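Local coordinates for protein dihydrolipoyl dehydrogenase (Elizabethkingia anophelis NUHP1, PDB 6UZI) that probably catalyses the NAD+-dependent oxidation of dihydrolipoyl groups carried on lysines of partner proteins, using one bound FAD per subunit, at residues L392-A397 against A452-T457; E444-I449 against E458-A463; T361-A366 against H420-R425. One frame throughout, in Å; residues are numbered along the deposited sequence.

Interaction 1. Residues L392-A397 against A452-T457; sequences LGRSRA and AHPTYT. With ZN (zinc ion), chain F; FAD (flavin-adenine dinucleotide), chain M.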
loop_
_atom_site.group_PDB
_atom_site.type_symbol
_atom_site.label_atom_id
_atom_site.label_comp_id
_atom_site.label_asym_id
_atom_site.label_seq_id
_atom_site.Cartn_x
_atom_site.Cartn_y
_atom_site.Cartn_z
ATOM N N LEU A 392 13.626 6.925 -1.080
ATOM C CA LEU A 392 13.142 6.093 0.018
ATOM C C LEU A 392 13.990 4.839 0.156
ATOM O O LEU A 392 14.307 4.174 -0.832
ATOM C CB LEU A 392 11.689 5.683 -0.216
ATOM C CG LEU A 392 10.614 6.764 -0.187
ATOM C CD1 LEU A 392 9.247 6.160 -0.493
ATOM C CD2 LEU A 392 10.603 7.447 1.166
ATOM N N GLY A 393 14.349 4.513 1.401
ATOM C CA GLY A 393 15.056 3.270 1.655
ATOM C C GLY A 393 14.251 2.053 1.254
ATOM O O GLY A 393 14.813 1.052 0.803
ATOM N N ARG A 394 12.929 2.121 1.418
ATOM C CA ARG A 394 12.070 1.024 0.985
ATOM C C ARG A 394 12.176 0.794 -0.521
ATOM O O ARG A 394 12.246 -0.356 -0.974
ATOM C CB ARG A 394 10.623 1.305 1.390
ATOM C CG ARG A 394 9.695 0.123 1.212
ATOM C CD ARG A 394 10.097 -1.007 2.140
ATOM N NE ARG A 394 9.382 -2.250 1.867
ATOM C CZ ARG A 394 9.858 -3.232 1.109
ATOM N NH1 ARG A 394 11.051 -3.115 0.542
ATOM N NH2 ARG A 394 9.145 -4.333 0.918
ATOM N N SER A 395 12.211 1.874 -1.312
ATOM C CA SER A 395 12.304 1.727 -2.764
ATOM C C SER A 395 13.650 1.157 -3.185
ATOM O O SER A 395 13.722 0.353 -4.122
ATOM C CB SER A 395 12.072 3.067 -3.454
ATOM O OG SER A 395 10.911 3.699 -2.960
ATOM N N ARG A 396 14.731 1.570 -2.520
ATOM C CA ARG A 396 16.036 1.006 -2.842
ATOM C C ARG A 396 16.062 -0.495 -2.585
ATOM O O ARG A 396 16.699 -1.249 -3.328
ATOM C CB ARG A 396 17.130 1.698 -2.033
ATOM C CG ARG A 396 17.577 3.044 -2.568
ATOM C CD ARG A 396 18.566 3.694 -1.608
ATOM N NE ARG A 396 19.021 5.006 -2.061
ATOM C CZ ARG A 396 18.733 6.147 -1.442
ATOM N NH1 ARG A 396 19.188 7.297 -1.926
ATOM N NH2 ARG A 396 17.999 6.138 -0.332
ATOM N N ALA A 397 15.374 -0.950 -1.537
ATOM C CA ALA A 397 15.417 -2.366 -1.195
ATOM C C ALA A 397 14.620 -3.209 -2.180
ATOM O O ALA A 397 14.998 -4.353 -2.455
ATOM C CB ALA A 397 14.911 -2.583 0.228
ATOM N N ALA A 452 5.325 4.750 9.342
ATOM C CA ALA A 452 6.166 3.581 9.561
ATOM C C ALA A 452 7.391 3.617 8.659
ATOM O O ALA A 452 7.305 3.960 7.477
ATOM C CB ALA A 452 5.363 2.303 9.296
ATOM N N HIS A 453 8.536 3.245 9.224
ATOM C CA HIS A 453 9.801 3.208 8.515
ATOM C C HIS A 453 10.323 1.779 8.489
ATOM O O HIS A 453 10.389 1.134 9.544
ATOM C CB HIS A 453 10.827 4.126 9.192
ATOM C CG HIS A 453 12.174 4.125 8.538
ATOM N ND1 HIS A 453 12.588 5.125 7.685
ATOM C CD2 HIS A 453 13.210 3.256 8.631
ATOM C CE1 HIS A 453 13.816 4.866 7.271
ATOM N NE2 HIS A 453 14.217 3.739 7.831
ATOM N N PRO A 454 10.728 1.252 7.322
ATOM C CA PRO A 454 10.659 1.888 6.001
ATOM C C PRO A 454 9.396 1.532 5.209
ATOM O O PRO A 454 9.096 0.353 5.047
ATOM C CB PRO A 454 11.898 1.337 5.306
ATOM C CG PRO A 454 12.043 -0.043 5.879
ATOM C CD PRO A 454 11.538 0.019 7.293
ATOM N N THR A 455 8.665 2.538 4.728
ATOM C CA THR A 455 7.487 2.324 3.899
ATOM C C THR A 455 7.477 3.340 2.774
ATOM O O THR A 455 8.191 4.343 2.809
ATOM C CB THR A 455 6.185 2.444 4.691
ATOM O OG1 THR A 455 6.124 3.743 5.290
ATOM C CG2 THR A 455 6.095 1.367 5.759
ATOM N N TYR A 456 6.642 3.084 1.767
ATOM C CA TYR A 456 6.507 4.047 0.681
ATOM C C TYR A 456 5.761 5.293 1.135
ATOM O O TYR A 456 5.959 6.372 0.565
ATOM C CB TYR A 456 5.805 3.399 -0.508
ATOM C CG TYR A 456 6.573 2.232 -1.071
ATOM C CD1 TYR A 456 6.089 0.931 -0.944
ATOM C CD2 TYR A 456 7.806 2.422 -1.686
ATOM C CE1 TYR A 456 6.799 -0.144 -1.440
ATOM C CE2 TYR A 456 8.524 1.349 -2.190
ATOM C CZ TYR A 456 8.015 0.069 -2.064
ATOM O OH TYR A 456 8.727 -0.997 -2.558
ATOM N N THR A 457 4.917 5.170 2.168
ATOM C CA THR A 457 4.154 6.316 2.653
ATOM C C THR A 457 5.036 7.383 3.290
ATOM O O THR A 457 4.588 8.527 3.433
ATOM C CB THR A 457 3.091 5.867 3.664
ATOM O OG1 THR A 457 3.710 5.145 4.735
ATOM C CG2 THR A 457 2.054 4.974 2.988
HETATM ZN ZN ZN F . 12.217 7.338 7.671
HETATM P PA FAD M . 20.668 2.723 16.360
HETATM O O1A FAD M . 20.237 2.721 14.943
HETATM O O2A FAD M . 20.387 1.384 17.047
HETATM O O5B FAD M . 22.266 2.918 16.400
HETATM C C5B FAD M . 22.825 4.197 16.744
HETATM C C4B FAD M . 24.304 4.140 16.452
HETATM O O4B FAD M . 25.032 4.656 17.577
HETATM C C3B FAD M . 24.887 2.742 16.170
HETATM O O3B FAD M . 25.302 2.608 14.816
HETATM C C2B FAD M . 26.081 2.623 17.138
HETATM O O2B FAD M . 27.248 2.116 16.497
HETATM C C1B FAD M . 26.311 4.072 17.555
HETATM N N9A FAD M . 26.919 4.249 18.871
HETATM C C8A FAD M . 26.498 3.711 20.055
HETATM N N7A FAD M . 27.168 4.132 21.103
HETATM C C5A FAD M . 28.095 5.006 20.566
HETATM C C6A FAD M . 29.095 5.811 21.153
HETATM N N6A FAD M . 29.340 5.855 22.466
HETATM N N1A FAD M . 29.840 6.586 20.335
HETATM C C2A FAD M . 29.596 6.554 19.021
HETATM N N3A FAD M . 28.684 5.841 18.354
HETATM C C4A FAD M . 27.964 5.088 19.188
HETATM N N1 FAD M . 12.637 -1.009 13.154
HETATM C C2 FAD M . 11.635 -0.521 12.378
HETATM O O2 FAD M . 11.047 0.520 12.678
HETATM N N3 FAD M . 11.279 -1.188 11.214
HETATM C C4 FAD M . 11.860 -2.347 10.732
HETATM O O4 FAD M . 11.467 -2.846 9.681
HETATM C C4X FAD M . 12.931 -2.856 11.573
HETATM N N5 FAD M . 13.560 -3.931 11.191
HETATM C C5X FAD M . 14.617 -4.376 11.974
HETATM C C6 FAD M . 15.328 -5.506 11.572
HETATM C C7 FAD M . 16.423 -5.961 12.296
HETATM C C7M FAD M . 17.157 -7.191 11.836
HETATM C C8 FAD M . 16.824 -5.272 13.453
HETATM C C8M FAD M . 18.048 -5.696 14.222
HETATM C C9 FAD M . 16.104 -4.158 13.870
HETATM C C9A FAD M . 15.008 -3.706 13.142
HETATM N N10 FAD M . 14.287 -2.565 13.522
HETATM C C10 FAD M . 13.247 -2.112 12.759
HETATM C "C1'" FAD M . 14.760 -1.748 14.643
HETATM C "C2'" FAD M . 15.546 -0.527 14.189
HETATM O "O2'" FAD M . 16.822 -0.913 13.679
HETATM C "C3'" FAD M . 15.719 0.442 15.359
HETATM O "O3'" FAD M . 14.456 0.631 15.986
HETATM C "C4'" FAD M . 16.283 1.792 14.920
HETATM O "O4'" FAD M . 17.532 1.551 14.270
HETATM C "C5'" FAD M . 16.493 2.751 16.071
HETATM O "O5'" FAD M . 17.823 3.273 15.895
HETATM P P FAD M . 18.388 4.436 16.852
HETATM O O1P FAD M . 18.621 5.772 16.259
HETATM O O2P FAD M . 17.560 4.506 18.110
HETATM O O3P FAD M . 19.770 3.729 17.209
HETATM O O HOH W 1 11.673 4.208 2.857
#
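R394 lays the aliphatic part of its side chain over the ring of Y456, joining the first turn of helix 393-398 to the loop that leads into helix 458-469. In this CH-pi contact R394 CG stands 3.8 Å from the centroid of the Y456 ring, above one face and offset toward the rim. CG lies anti to the backbone N (chi1 -170°), and a bend at chi2 (65°) brings R394 CD to 3.4 Å from P454 O. The guanidinium is turned only 19° from the ring plane and has Y456 OH over one face. P454 O lies near its edge but is hydrogen-bonded to Y360 OH of the second subunit, and R394 NH1 forms a salt bridge with D63 of that subunit.

Two more side chains of the helix start meet the rim of the tyrosine. S395 OG lies in the ring plane, 3.4 Å from Y456 CE2, with M389 O as its hydrogen-bond partner. L392 CD1 approaches the same edge at 4.2 Å from Y456 CD2. The hydroxyl of Y456 is hydrogen-bonded to S398 OG, so the ring is held at its far end as well as along its rim.

No direct hydrogen bond crosses between the segments. A water instead accepts from R394 N at 2.8 Å and gives a weak bond to T455 O.

H453 joins the loop to the bound groups. Its ND1 coordinates the zinc ion at 2.2 Å, together with E458 and with E333 of the second subunit. H453 O accepts from FAD N3 at 3.0 Å; this FAD is held mainly by the second subunit. The loop, with its cis peptide between H453 and P454, is the His-Pro element of the pyridine nucleotide-disulphide oxidoreductases of class I, which places the predicted proton-accepting histidine at the flavin across the dimer interface.

Interaction 2. Residues E444-I449 against E458-A463; sequences EDIARI and EAIKEA. With ZN (zinc ion), chain F.
K461 reaches from helix 458-469 to the backbone at the end of segment 444-449, and its ammonium group carries the polar part of the contact. The chain starts with CG anti to the backbone N (chi1 173°), runs extended, and bends only at the last torsion (chi4 68°), which tucks NZ in beside two carbonyls. NZ donates to A447 O at 2.9 Å and to I449 O at 3.2 Å. In each case it sits well above the carbonyl plane rather than on a lone pair, so one nitrogen clasps both oxygens as the chain leaves helix 443-447. I449 O has a further partner in H451 ND1.

The isoleucines meet on an apolar side: I446 CG2 touches I460 CG2 at 4.3 Å, and E432 of helix 426-438 packs against both. A447 turns its CB away from segment 458-463, yet it packs on A464 and L465 further along the same helix. R448, extended, forms a salt bridge with E444 one turn earlier, R448 NE to E444 OE2 3.4 Å, its hydrogen bond weak, while NH1 pairs with E341 of the second subunit. One turn before K461, E458 OE2 binds the zinc ion at 2.2 Å.

Chemically, a cationic amine set against two neutral carbonyls is probably stabilised by their dipoles, and its double grip ties the start of the zinc-binding loop to the helix that follows it.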
loop_
_atom_site.group_PDB
_atom_site.type_symbol
_atom_site.label_atom_id
_atom_site.label_comp_id
_atom_site.label_asym_id
_atom_site.label_seq_id
_atom_site.Cartn_x
_atom_site.Cartn_y
_atom_site.Cartn_z
ATOM N N GLU A 444 1.345 20.618 7.485
ATOM C CA GLU A 444 2.009 20.459 8.769
ATOM C C GLU A 444 1.414 19.295 9.555
ATOM O O GLU A 444 2.142 18.556 10.229
ATOM C CB GLU A 444 1.899 21.760 9.560
ATOM C CG GLU A 444 2.569 21.727 10.914
ATOM C CD GLU A 444 2.491 23.064 11.589
ATOM O OE1 GLU A 444 1.854 23.970 11.008
ATOM O OE2 GLU A 444 3.060 23.213 12.687
ATOM N N ASP A 445 0.089 19.125 9.495
ATOM C CA ASP A 445 -0.547 18.017 10.203
ATOM C C ASP A 445 0.052 16.686 9.777
ATOM O O ASP A 445 0.485 15.886 10.615
ATOM C CB ASP A 445 -2.055 18.014 9.953
ATOM C CG ASP A 445 -2.781 19.105 10.714
ATOM O OD1 ASP A 445 -2.217 19.637 11.697
ATOM O OD2 ASP A 445 -3.928 19.418 10.330
ATOM N N ILE A 446 0.094 16.441 8.468
ATOM C CA ILE A 446 0.624 15.185 7.950
ATOM C C ILE A 446 2.116 15.076 8.225
ATOM O O ILE A 446 2.633 13.988 8.503
ATOM C CB ILE A 446 0.300 15.070 6.449
ATOM C CG1 ILE A 446 -1.215 15.078 6.259
ATOM C CG2 ILE A 446 0.919 13.816 5.838
ATOM C CD1 ILE A 446 -1.932 14.022 7.081
ATOM N N ALA A 447 2.829 16.201 8.169
ATOM C CA ALA A 447 4.270 16.181 8.378
ATOM C C ALA A 447 4.658 15.740 9.785
ATOM O O ALA A 447 5.754 15.202 9.973
ATOM C CB ALA A 447 4.841 17.569 8.104
ATOM N N ARG A 448 3.766 15.892 10.761
ATOM C CA ARG A 448 4.073 15.591 12.151
ATOM C C ARG A 448 3.557 14.234 12.599
ATOM O O ARG A 448 3.805 13.839 13.743
ATOM C CB ARG A 448 3.511 16.687 13.056
ATOM C CG ARG A 448 4.293 17.979 12.959
ATOM C CD ARG A 448 3.715 19.063 13.844
ATOM N NE ARG A 448 4.476 20.302 13.712
ATOM C CZ ARG A 448 5.658 20.520 14.281
ATOM N NH1 ARG A 448 6.221 19.585 15.040
ATOM N NH2 ARG A 448 6.275 21.679 14.093
ATOM N N ILE A 449 2.836 13.530 11.741
ATOM C CA ILE A 449 2.271 12.227 12.064
ATOM C C ILE A 449 3.306 11.146 11.798
ATOM O O ILE A 449 4.040 11.201 10.807
ATOM C CB ILE A 449 0.982 11.995 11.255
ATOM C CG1 ILE A 449 -0.170 12.797 11.862
ATOM C CG2 ILE A 449 0.658 10.517 11.133
ATOM C CD1 ILE A 449 -1.468 12.603 11.147
ATOM N N GLU A 458 6.285 7.055 3.643
ATOM C CA GLU A 458 7.180 8.083 4.167
ATOM C C GLU A 458 7.400 9.183 3.146
ATOM O O GLU A 458 7.701 10.323 3.517
ATOM C CB GLU A 458 8.525 7.479 4.583
ATOM C CG GLU A 458 8.444 6.443 5.679
ATOM C CD GLU A 458 9.791 6.137 6.293
ATOM O OE1 GLU A 458 10.497 5.251 5.767
ATOM O OE2 GLU A 458 10.146 6.781 7.304
ATOM N N ALA A 459 7.242 8.866 1.856
ATOM C CA ALA A 459 7.337 9.898 0.834
ATOM C C ALA A 459 6.222 10.917 0.979
ATOM O O ALA A 459 6.429 12.106 0.706
ATOM C CB ALA A 459 7.298 9.270 -0.558
ATOM N N ILE A 460 5.052 10.491 1.453
ATOM C CA ILE A 460 3.986 11.448 1.726
ATOM C C ILE A 460 4.397 12.376 2.861
ATOM O O ILE A 460 4.277 13.604 2.757
ATOM C CB ILE A 460 2.673 10.718 2.044
ATOM C CG1 ILE A 460 2.331 9.733 0.935
ATOM C CG2 ILE A 460 1.553 11.717 2.194
ATOM C CD1 ILE A 460 1.176 8.835 1.289
ATOM N N LYS A 461 4.903 11.795 3.956
ATOM C CA LYS A 461 5.359 12.597 5.086
ATOM C C LYS A 461 6.435 13.589 4.661
ATOM O O LYS A 461 6.398 14.763 5.058
ATOM C CB LYS A 461 5.872 11.682 6.198
ATOM C CG LYS A 461 6.520 12.408 7.367
ATOM C CD LYS A 461 7.361 11.458 8.194
ATOM C CE LYS A 461 7.956 12.148 9.410
ATOM N NZ LYS A 461 6.917 12.533 10.391
ATOM N N GLU A 462 7.389 13.146 3.834
ATOM C CA GLU A 462 8.463 14.038 3.408
ATOM C C GLU A 462 7.934 15.148 2.507
ATOM O O GLU A 462 8.339 16.307 2.644
ATOM C CB GLU A 462 9.563 13.250 2.702
ATOM C CG GLU A 462 10.386 12.321 3.591
ATOM C CD GLU A 462 11.275 13.053 4.595
ATOM O OE1 GLU A 462 11.825 14.116 4.249
ATOM O OE2 GLU A 462 11.488 12.527 5.709
ATOM N N ALA A 463 7.028 14.818 1.582
ATOM C CA ALA A 463 6.440 15.853 0.731
ATOM C C ALA A 463 5.668 16.878 1.554
ATOM O O ALA A 463 5.729 18.082 1.273
ATOM C CB ALA A 463 5.528 15.224 -0.323
HETATM ZN ZN ZN F . 12.217 7.338 7.671
#

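Interaction 3. Residues T361-A366 against H420-R425; sequences TWPEVA and HMIGAR
V365 and I422 both set CG1 anti to the backbone N (chi1 -175° and 178°), and as directly paired residues, here a non-hydrogen-bonded pair, they lie side by side on one face of the sheet, V365 CG2 3.9 Å from I422 CG1. The strands 364-369 and 416-423 are antiparallel neighbours in the five-stranded sheet of the dimerisation domain. E364 with G423 and A366 with M421 are the hydrogen-bonded pairs on either side: G423 N gives to E364 O at 2.9 Å, and A366 and M421 exchange two bonds, M421 N to A366 O at 2.8 Å and A366 N to M421 O at 3.0 Å. CA-H...O contacts from I422 to E364 O and from V365 to M421 O fill in between.

P363, after a cis peptide, presses CG against I422 CG1 at 3.8 Å and lays CB against CA of G423. E364 points to the face shared with A366 and M421; its OE1 accepts from A427 N, and its carboxylate forms a salt bridge with R425 of the second subunit. The W362 indole, hydrogen-bonded through NE1 to D400, reaches A424 and R425, just past the strand end, with CH2 3.8 Å from A424 CB and 3.6 Å from R425 N.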
loop_
_atom_site.group_PDB
_atom_site.type_symbol
_atom_site.label_atom_id
_atom_site.label_comp_id
_atom_site.label_asym_id
_atom_site.label_seq_id
_atom_site.Cartn_x
_atom_site.Cartn_y
_atom_site.Cartn_z
ATOM N N THR A 361 -1.053 0.996 -13.605
ATOM C CA THR A 361 0.242 0.636 -14.163
ATOM C C THR A 361 1.232 0.377 -13.025
ATOM O O THR A 361 0.882 0.396 -11.844
ATOM C CB THR A 361 0.740 1.737 -15.095
ATOM O OG1 THR A 361 0.726 2.991 -14.406
ATOM C CG2 THR A 361 -0.143 1.846 -16.296
ATOM N N TRP A 362 2.483 0.114 -13.381
ATOM C CA TRP A 362 3.558 -0.023 -12.397
ATOM C C TRP A 362 4.727 0.868 -12.793
ATOM O O TRP A 362 5.425 0.564 -13.784
ATOM C CB TRP A 362 4.011 -1.471 -12.244
ATOM C CG TRP A 362 4.859 -1.677 -11.013
ATOM C CD1 TRP A 362 6.202 -1.914 -10.976
ATOM C CD2 TRP A 362 4.421 -1.638 -9.649
ATOM N NE1 TRP A 362 6.626 -2.037 -9.678
ATOM C CE2 TRP A 362 5.554 -1.868 -8.841
ATOM C CE3 TRP A 362 3.181 -1.437 -9.030
ATOM C CZ2 TRP A 362 5.487 -1.906 -7.449
ATOM C CZ3 TRP A 362 3.115 -1.474 -7.647
ATOM C CH2 TRP A 362 4.264 -1.705 -6.870
ATOM N N PRO A 363 5.012 1.943 -12.040
ATOM C CA PRO A 363 4.383 2.325 -10.765
ATOM C C PRO A 363 2.914 2.699 -10.882
ATOM O O PRO A 363 2.457 3.105 -11.948
ATOM C CB PRO A 363 5.199 3.544 -10.331
ATOM C CG PRO A 363 5.665 4.135 -11.607
ATOM C CD PRO A 363 5.986 2.955 -12.479
ATOM N N GLU A 364 2.175 2.531 -9.794
ATOM C CA GLU A 364 0.784 2.954 -9.772
ATOM C C GLU A 364 0.691 4.477 -9.714
ATOM O O GLU A 364 1.597 5.164 -9.233
ATOM C CB GLU A 364 0.066 2.325 -8.583
ATOM C CG GLU A 364 -0.258 0.846 -8.772
ATOM C CD GLU A 364 -0.520 0.118 -7.454
ATOM O OE1 GLU A 364 -0.441 0.757 -6.375
ATOM O OE2 GLU A 364 -0.814 -1.096 -7.504
ATOM N N VAL A 365 -0.428 4.998 -10.210
ATOM C CA VAL A 365 -0.711 6.427 -10.253
ATOM C C VAL A 365 -2.029 6.665 -9.529
ATOM O O VAL A 365 -3.007 5.941 -9.752
ATOM C CB VAL A 365 -0.793 6.944 -11.702
ATOM C CG1 VAL A 365 -0.971 8.461 -11.731
ATOM C CG2 VAL A 365 0.425 6.523 -12.490
ATOM N N ALA A 366 -2.060 7.678 -8.673
ATOM C CA ALA A 366 -3.273 7.978 -7.934
ATOM C C ALA A 366 -3.308 9.463 -7.631
ATOM O O ALA A 366 -2.270 10.070 -7.356
ATOM C CB ALA A 366 -3.352 7.167 -6.642
ATOM N N HIS A 420 -1.007 14.097 -5.206
ATOM C CA HIS A 420 -0.848 13.428 -6.496
ATOM C C HIS A 420 0.386 12.538 -6.464
ATOM O O HIS A 420 1.502 13.024 -6.258
ATOM C CB HIS A 420 -0.760 14.467 -7.618
ATOM C CG HIS A 420 -1.925 15.410 -7.640
ATOM N ND1 HIS A 420 -3.143 15.079 -8.192
ATOM C CD2 HIS A 420 -2.064 16.666 -7.151
ATOM C CE1 HIS A 420 -3.978 16.095 -8.058
ATOM N NE2 HIS A 420 -3.350 17.068 -7.426
ATOM N N MET A 421 0.188 11.246 -6.705
ATOM C CA MET A 421 1.208 10.235 -6.477
ATOM C C MET A 421 1.477 9.441 -7.742
ATOM O O MET A 421 0.557 9.118 -8.501
ATOM C CB MET A 421 0.786 9.250 -5.378
ATOM C CG MET A 421 0.144 9.857 -4.157
ATOM S SD MET A 421 -0.236 8.530 -2.994
ATOM C CE MET A 421 -0.782 9.481 -1.574
ATOM N N ILE A 422 2.746 9.119 -7.955
ATOM C CA ILE A 422 3.130 8.061 -8.873
ATOM C C ILE A 422 4.290 7.323 -8.221
ATOM O O ILE A 422 5.286 7.944 -7.840
ATOM C CB ILE A 422 3.504 8.590 -10.273
ATOM C CG1 ILE A 422 3.941 7.442 -11.178
ATOM C CG2 ILE A 422 4.577 9.675 -10.202
ATOM C CD1 ILE A 422 4.060 7.847 -12.606
ATOM N N GLY A 423 4.132 6.023 -8.022
ATOM C CA GLY A 423 5.131 5.259 -7.304
ATOM C C GLY A 423 4.566 3.916 -6.908
ATOM O O GLY A 423 3.403 3.604 -7.178
ATOM N N ALA A 424 5.417 3.124 -6.257
ATOM C CA ALA A 424 5.001 1.800 -5.809
ATOM C C ALA A 424 3.851 1.916 -4.819
ATOM O O ALA A 424 3.865 2.767 -3.928
ATOM C CB ALA A 424 6.172 1.062 -5.161
ATOM N N ARG A 425 2.845 1.059 -4.997
ATOM C CA ARG A 425 1.696 0.936 -4.101
ATOM C C ARG A 425 0.881 2.226 -3.990
ATOM O O ARG A 425 0.169 2.431 -2.999
ATOM C CB ARG A 425 2.126 0.479 -2.702
ATOM C CG ARG A 425 2.897 -0.809 -2.676
ATOM C CD ARG A 425 3.221 -1.211 -1.246
ATOM N NE ARG A 425 3.829 -2.536 -1.196
ATOM C CZ ARG A 425 3.959 -3.252 -0.086
ATOM N NH1 ARG A 425 3.502 -2.776 1.065
ATOM N NH2 ARG A 425 4.514 -4.460 -0.138
#

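Overall arrangement
Along the chain the segments run 361-366, 392-397, 420-425, 444-449, 452-457 and 458-463, all in the dimerisation domain. Interaction 1 alternates with each of the other two, whereas interaction 3 closes before interaction 2 opens. Centres lie about 14 Å apart for interactions 1 and 2 and for 1 and 3, and about 18 Å for 2 and 3. Interactions 1 and 2 share the zinc ion through H453 and E458. Y456 packs on A424 and R425, and I460 CD1 on M421 CE, tying the antiparallel sheet of the domain to the C-terminal helix and loop. All three contacts also reach the second subunit, whose flavin is contacted by H453 and P454 of interaction 1.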